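Local coordinates for protein probable fimbrial chaperone YadV (Escherichia coli K-12, PDB 5GHU) that probably acts as a periplasmic chaperone of the PapD-like family, helping pilin subunits fold for the assembly of adhesive fimbriae, at residues L127-F141 against R152-S164. Sequence-based numbering, arbitrary orientation.
Sequences LKGNPSEAPLALKWF and RVTNPTPYYVSFS
Strand 139-141 pairs antiparallel with strand 152-155 as a beta hairpin in the immunoglobulin-like C-terminal domain of this chaperone, and the chain leading into the hairpin packs on the loop leaving it. Four backbone hydrogen bonds, from the Lys139-Thr154 and Phe141-Arg152 pairs, zip the strands. On one face the guanidinium of Arg152 lies flat on the Phe141 ring, centres 3.8 Å apart and planes at 15°. Arg152 NH1 also donates in plane to Thr154 OG1 (2.8 Å), which fixes the rotation of the group, and Asp187 holds the same hydroxyl. On the other face Val153 CG1 sits squarely over the six-membered ring of Trp140.

Leu138 sends CD1 to the edge of Phe163 at CZ (3.5 Å) and rests CD2 on Asn155 CB. In the helical turn before it, Ala134 CB and Pro135 CG meet Val161 CG2 and CG1, and Ala137 CB touches Thr157 CG2. At the end near the N-terminal domain, Pro131 covers the centre of one face of the Tyr159 ring, while the neighbouring Pro158 touches the rim of the other. Tyr159 OH donates to Gly129 O (2.7 Å), from above the carbonyl plane. Asn155 OD1 accepts from the backbone N of Thr157, closing an Asx turn, and from Thr157 OG1 as well.

Backbone bonds, a cation-pi stack and Val153-Trp140 packing thus secure the hairpin; mainly apolar contacts hold the segment leading into it, with the Tyr159 hydroxyl and a water bridging Pro131 O and Tyr160 O as polar ties.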
loop_
_atom_site.group_PDB
_atom_site.type_symbol
_atom_site.label_atom_id
_atom_site.label_comp_id
_atom_site.label_asym_id
_atom_site.label_seq_id
_atom_site.Cartn_x
_atom_site.Cartn_y
_atom_site.Cartn_z
ATOM N N LEU A 127 12.880 14.091 -1.376
ATOM C CA LEU A 127 11.645 14.639 -0.813
ATOM C C LEU A 127 11.854 15.143 0.609
ATOM O O LEU A 127 12.687 14.608 1.368
ATOM C CB LEU A 127 10.553 13.600 -0.815
ATOM C CG LEU A 127 10.156 13.078 -2.221
ATOM C CD1 LEU A 127 9.124 11.990 -2.050
ATOM C CD2 LEU A 127 9.555 14.208 -3.042
ATOM N N LYS A 128 11.120 16.206 0.948
ATOM C CA LYS A 128 11.192 16.779 2.277
ATOM C C LYS A 128 10.718 15.776 3.326
ATOM O O LYS A 128 9.707 15.112 3.141
ATOM C CB LYS A 128 10.280 18.021 2.318
ATOM C CG LYS A 128 10.239 18.698 3.666
ATOM C CD LYS A 128 9.158 19.773 3.677
ATOM C CE LYS A 128 9.144 20.509 5.018
ATOM N NZ LYS A 128 8.859 19.588 6.150
ATOM N N GLY A 129 11.451 15.696 4.427
ATOM C CA GLY A 129 10.943 14.883 5.516
ATOM C C GLY A 129 11.195 13.404 5.278
ATOM O O GLY A 129 11.825 12.971 4.302
ATOM N N ASN A 130 10.660 12.607 6.189
ATOM C CA ASN A 130 10.840 11.174 6.133
ATOM C C ASN A 130 9.503 10.469 6.064
ATOM O O ASN A 130 8.567 10.862 6.760
ATOM C CB ASN A 130 11.564 10.699 7.381
ATOM C CG ASN A 130 12.927 11.349 7.496
ATOM O OD1 ASN A 130 13.743 11.314 6.554
ATOM N ND2 ASN A 130 13.131 12.065 8.596
ATOM N N PRO A 131 9.417 9.369 5.315
ATOM C CA PRO A 131 8.085 8.736 5.165
ATOM C C PRO A 131 7.525 8.176 6.451
ATOM O O PRO A 131 6.288 8.203 6.653
ATOM C CB PRO A 131 8.311 7.603 4.121
ATOM C CG PRO A 131 9.849 7.362 4.193
ATOM C CD PRO A 131 10.429 8.775 4.417
ATOM N N SER A 132 8.347 7.711 7.364
ATOM C CA SER A 132 7.799 7.132 8.584
ATOM C C SER A 132 7.242 8.199 9.522
ATOM O O SER A 132 6.521 7.870 10.485
ATOM C CB SER A 132 8.862 6.303 9.298
ATOM O OG SER A 132 9.149 5.108 8.566
ATOM N N GLU A 133 7.521 9.464 9.235
ATOM C CA GLU A 133 7.006 10.570 10.016
ATOM C C GLU A 133 5.729 11.183 9.378
ATOM O O GLU A 133 5.084 12.061 9.987
ATOM C CB GLU A 133 8.086 11.657 10.166
ATOM C CG GLU A 133 9.304 11.176 11.035
ATOM C CD GLU A 133 10.480 12.150 10.976
ATOM O OE1 GLU A 133 10.262 13.361 10.931
ATOM O OE2 GLU A 133 11.618 11.683 10.953
ATOM N N ALA A 134 5.397 10.754 8.168
ATOM C CA ALA A 134 4.253 11.349 7.520
ATOM C C ALA A 134 2.940 11.041 8.286
ATOM O O ALA A 134 2.083 11.887 8.311
ATOM C CB ALA A 134 4.161 10.855 6.053
ATOM N N PRO A 135 2.817 9.852 8.893
ATOM C CA PRO A 135 1.541 9.628 9.615
ATOM C C PRO A 135 1.353 10.651 10.719
ATOM O O PRO A 135 0.197 11.072 10.980
ATOM C CB PRO A 135 1.690 8.207 10.186
ATOM C CG PRO A 135 2.594 7.510 9.147
ATOM C CD PRO A 135 3.621 8.613 8.771
ATOM N N LEU A 136 2.427 11.036 11.440
ATOM C CA LEU A 136 2.334 12.054 12.491
ATOM C C LEU A 136 1.904 13.404 11.942
ATOM O O LEU A 136 1.339 14.230 12.646
ATOM C CB LEU A 136 3.710 12.187 13.217
ATOM C CG LEU A 136 3.930 13.427 14.103
ATOM C CD1 LEU A 136 2.913 13.490 15.296
ATOM C CD2 LEU A 136 5.395 13.493 14.662
ATOM N N ALA A 137 2.267 13.674 10.666
ATOM C CA ALA A 137 1.930 14.949 10.051
ATOM C C ALA A 137 0.498 15.079 9.594
ATOM O O ALA A 137 0.041 16.199 9.350
ATOM C CB ALA A 137 2.850 15.200 8.856
ATOM N N LEU A 138 -0.203 13.964 9.504
ATOM C CA LEU A 138 -1.644 14.026 9.107
ATOM C C LEU A 138 -2.445 14.867 10.072
ATOM O O LEU A 138 -2.231 14.829 11.320
ATOM C CB LEU A 138 -2.272 12.627 9.028
ATOM C CG LEU A 138 -1.555 11.653 8.066
ATOM C CD1 LEU A 138 -2.261 10.251 8.114
ATOM C CD2 LEU A 138 -1.587 12.225 6.604
ATOM N N LYS A 139 -3.381 15.638 9.499
ATOM C CA LYS A 139 -4.324 16.388 10.331
ATOM C C LYS A 139 -5.702 15.769 10.224
ATOM O O LYS A 139 -6.189 15.460 9.133
ATOM C CB LYS A 139 -4.381 17.862 9.889
ATOM C CG LYS A 139 -3.001 18.523 9.906
ATOM C CD LYS A 139 -2.474 18.463 11.310
ATOM C CE LYS A 139 -1.206 19.282 11.484
ATOM N NZ LYS A 139 -0.407 18.807 12.671
ATOM N N TRP A 140 -6.339 15.630 11.378
ATOM C CA TRP A 140 -7.636 14.974 11.456
ATOM C C TRP A 140 -8.740 15.894 11.901
ATOM O O TRP A 140 -8.566 16.723 12.805
ATOM C CB TRP A 140 -7.551 13.828 12.494
ATOM C CG TRP A 140 -6.491 12.794 12.188
ATOM C CD1 TRP A 140 -5.107 12.916 12.366
ATOM C CD2 TRP A 140 -6.705 11.484 11.649
ATOM N NE1 TRP A 140 -4.505 11.760 11.967
ATOM C CE2 TRP A 140 -5.436 10.862 11.534
ATOM C CE3 TRP A 140 -7.875 10.755 11.298
ATOM C CZ2 TRP A 140 -5.276 9.600 11.013
ATOM C CZ3 TRP A 140 -7.716 9.455 10.786
ATOM C CH2 TRP A 140 -6.433 8.879 10.671
ATOM N N PHE A 141 -9.900 15.767 11.250
ATOM C CA PHE A 141 -11.082 16.605 11.512
ATOM C C PHE A 141 -12.359 15.813 11.472
ATOM O O PHE A 141 -12.472 14.851 10.699
ATOM C CB PHE A 141 -11.215 17.706 10.411
ATOM C CG PHE A 141 -9.982 18.528 10.263
ATOM C CD1 PHE A 141 -8.928 18.096 9.457
ATOM C CD2 PHE A 141 -9.848 19.688 10.992
ATOM C CE1 PHE A 141 -7.802 18.839 9.344
ATOM C CE2 PHE A 141 -8.737 20.475 10.833
ATOM C CZ PHE A 141 -7.705 20.038 10.026
ATOM N N ARG A 152 -12.385 13.730 8.236
ATOM C CA ARG A 152 -11.622 14.216 7.079
ATOM C C ARG A 152 -10.156 14.296 7.486
ATOM O O ARG A 152 -9.818 14.832 8.561
ATOM C CB ARG A 152 -12.143 15.567 6.624
ATOM C CG ARG A 152 -11.375 16.180 5.420
ATOM C CD ARG A 152 -10.246 17.141 5.811
ATOM N NE ARG A 152 -10.792 18.367 6.405
ATOM C CZ ARG A 152 -10.068 19.482 6.611
ATOM N NH1 ARG A 152 -8.775 19.538 6.249
ATOM N NH2 ARG A 152 -10.662 20.563 7.147
ATOM N N VAL A 153 -9.300 13.737 6.661
ATOM C CA VAL A 153 -7.892 13.595 6.999
ATOM C C VAL A 153 -7.094 14.302 5.895
ATOM O O VAL A 153 -7.403 14.134 4.713
ATOM C CB VAL A 153 -7.475 12.127 7.076
ATOM C CG1 VAL A 153 -6.038 11.973 7.699
ATOM C CG2 VAL A 153 -8.477 11.340 7.951
ATOM N N THR A 154 -6.121 15.111 6.305
ATOM C CA THR A 154 -5.329 15.906 5.337
ATOM C C THR A 154 -3.880 15.503 5.466
ATOM O O THR A 154 -3.343 15.512 6.570
ATOM C CB THR A 154 -5.497 17.367 5.636
ATOM O OG1 THR A 154 -6.847 17.750 5.308
ATOM C CG2 THR A 154 -4.579 18.235 4.778
ATOM N N ASN A 155 -3.268 15.189 4.327
ATOM C CA ASN A 155 -1.840 14.796 4.262
ATOM C C ASN A 155 -1.039 15.916 3.637
ATOM O O ASN A 155 -1.166 16.123 2.433
ATOM C CB ASN A 155 -1.737 13.544 3.412
ATOM C CG ASN A 155 -0.296 13.021 3.303
ATOM O OD1 ASN A 155 0.641 13.592 3.821
ATOM N ND2 ASN A 155 -0.186 11.873 2.656
ATOM N N PRO A 156 -0.273 16.629 4.424
ATOM C CA PRO A 156 0.514 17.776 3.918
ATOM C C PRO A 156 1.888 17.375 3.374
ATOM O O PRO A 156 2.680 18.289 3.038
ATOM C CB PRO A 156 0.684 18.658 5.162
ATOM C CG PRO A 156 0.826 17.616 6.285
ATOM C CD PRO A 156 -0.129 16.453 5.910
ATOM N N THR A 157 2.127 16.080 3.276
ATOM C CA THR A 157 3.499 15.591 2.953
ATOM C C THR A 157 3.555 15.061 1.504
ATOM O O THR A 157 2.508 14.717 0.883
ATOM C CB THR A 157 3.981 14.440 3.877
ATOM O OG1 THR A 157 3.393 13.203 3.466
ATOM C CG2 THR A 157 3.622 14.706 5.331
ATOM N N PRO A 158 4.768 14.825 1.010
ATOM C CA PRO A 158 4.913 14.157 -0.312
ATOM C C PRO A 158 4.873 12.651 -0.313
ATOM O O PRO A 158 5.140 12.042 -1.339
ATOM C CB PRO A 158 6.308 14.628 -0.789
ATOM C CG PRO A 158 7.069 14.852 0.556
ATOM C CD PRO A 158 6.020 15.443 1.508
ATOM N N TYR A 159 4.480 12.049 0.816
ATOM C CA TYR A 159 4.438 10.603 0.969
ATOM C C TYR A 159 3.024 10.072 1.138
ATOM O O TYR A 159 2.179 10.728 1.771
ATOM C CB TYR A 159 5.235 10.163 2.222
ATOM C CG TYR A 159 6.666 10.630 2.211
ATOM C CD1 TYR A 159 7.580 9.983 1.377
ATOM C CD2 TYR A 159 7.091 11.690 3.024
ATOM C CE1 TYR A 159 8.937 10.388 1.366
ATOM C CE2 TYR A 159 8.474 12.086 3.047
ATOM C CZ TYR A 159 9.354 11.411 2.204
ATOM O OH TYR A 159 10.709 11.762 2.116
ATOM N N TYR A 160 2.776 8.912 0.563
ATOM C CA TYR A 160 1.568 8.181 0.960
ATOM C C TYR A 160 1.636 7.829 2.429
ATOM O O TYR A 160 2.725 7.525 2.987
ATOM C CB TYR A 160 1.397 6.861 0.159
ATOM C CG TYR A 160 1.044 7.099 -1.265
ATOM C CD1 TYR A 160 2.007 7.418 -2.219
ATOM C CD2 TYR A 160 -0.269 7.107 -1.639
ATOM C CE1 TYR A 160 1.649 7.679 -3.535
ATOM C CE2 TYR A 160 -0.635 7.385 -3.002
ATOM C CZ TYR A 160 0.358 7.653 -3.906
ATOM O OH TYR A 160 -0.014 7.950 -5.211
ATOM N N VAL A 161 0.442 7.782 3.037
ATOM C CA VAL A 161 0.294 7.104 4.337
ATOM C C VAL A 161 -0.702 5.976 4.193
ATOM O O VAL A 161 -1.798 6.149 3.647
ATOM C CB VAL A 161 -0.158 8.051 5.473
ATOM C CG1 VAL A 161 -0.394 7.247 6.790
ATOM C CG2 VAL A 161 0.922 9.130 5.735
ATOM N N SER A 162 -0.286 4.781 4.679
ATOM C CA SER A 162 -1.102 3.551 4.601
ATOM C C SER A 162 -1.343 3.074 6.027
ATOM O O SER A 162 -0.464 3.248 6.874
ATOM C CB SER A 162 -0.341 2.445 3.860
ATOM O OG SER A 162 -0.079 2.814 2.479
ATOM N N PHE A 163 -2.496 2.457 6.266
ATOM C CA PHE A 163 -2.811 2.003 7.637
ATOM C C PHE A 163 -3.152 0.528 7.705
ATOM O O PHE A 163 -3.774 -0.037 6.785
ATOM C CB PHE A 163 -4.058 2.747 8.184
ATOM C CG PHE A 163 -3.950 4.263 8.168
ATOM C CD1 PHE A 163 -4.352 4.970 7.052
ATOM C CD2 PHE A 163 -3.418 4.938 9.242
ATOM C CE1 PHE A 163 -4.246 6.396 7.015
ATOM C CE2 PHE A 163 -3.353 6.347 9.279
ATOM C CZ PHE A 163 -3.783 7.086 8.143
ATOM N N SER A 164 -2.857 -0.075 8.854
ATOM C CA SER A 164 -3.399 -1.415 9.087
ATOM C C SER A 164 -4.706 -1.322 9.858
ATOM O O SER A 164 -5.582 -2.142 9.640
ATOM C CB SER A 164 -2.367 -2.256 9.821
ATOM O OG SER A 164 -2.033 -1.671 11.080
HETATM O O HOH W 1 4.008 7.110 5.464
#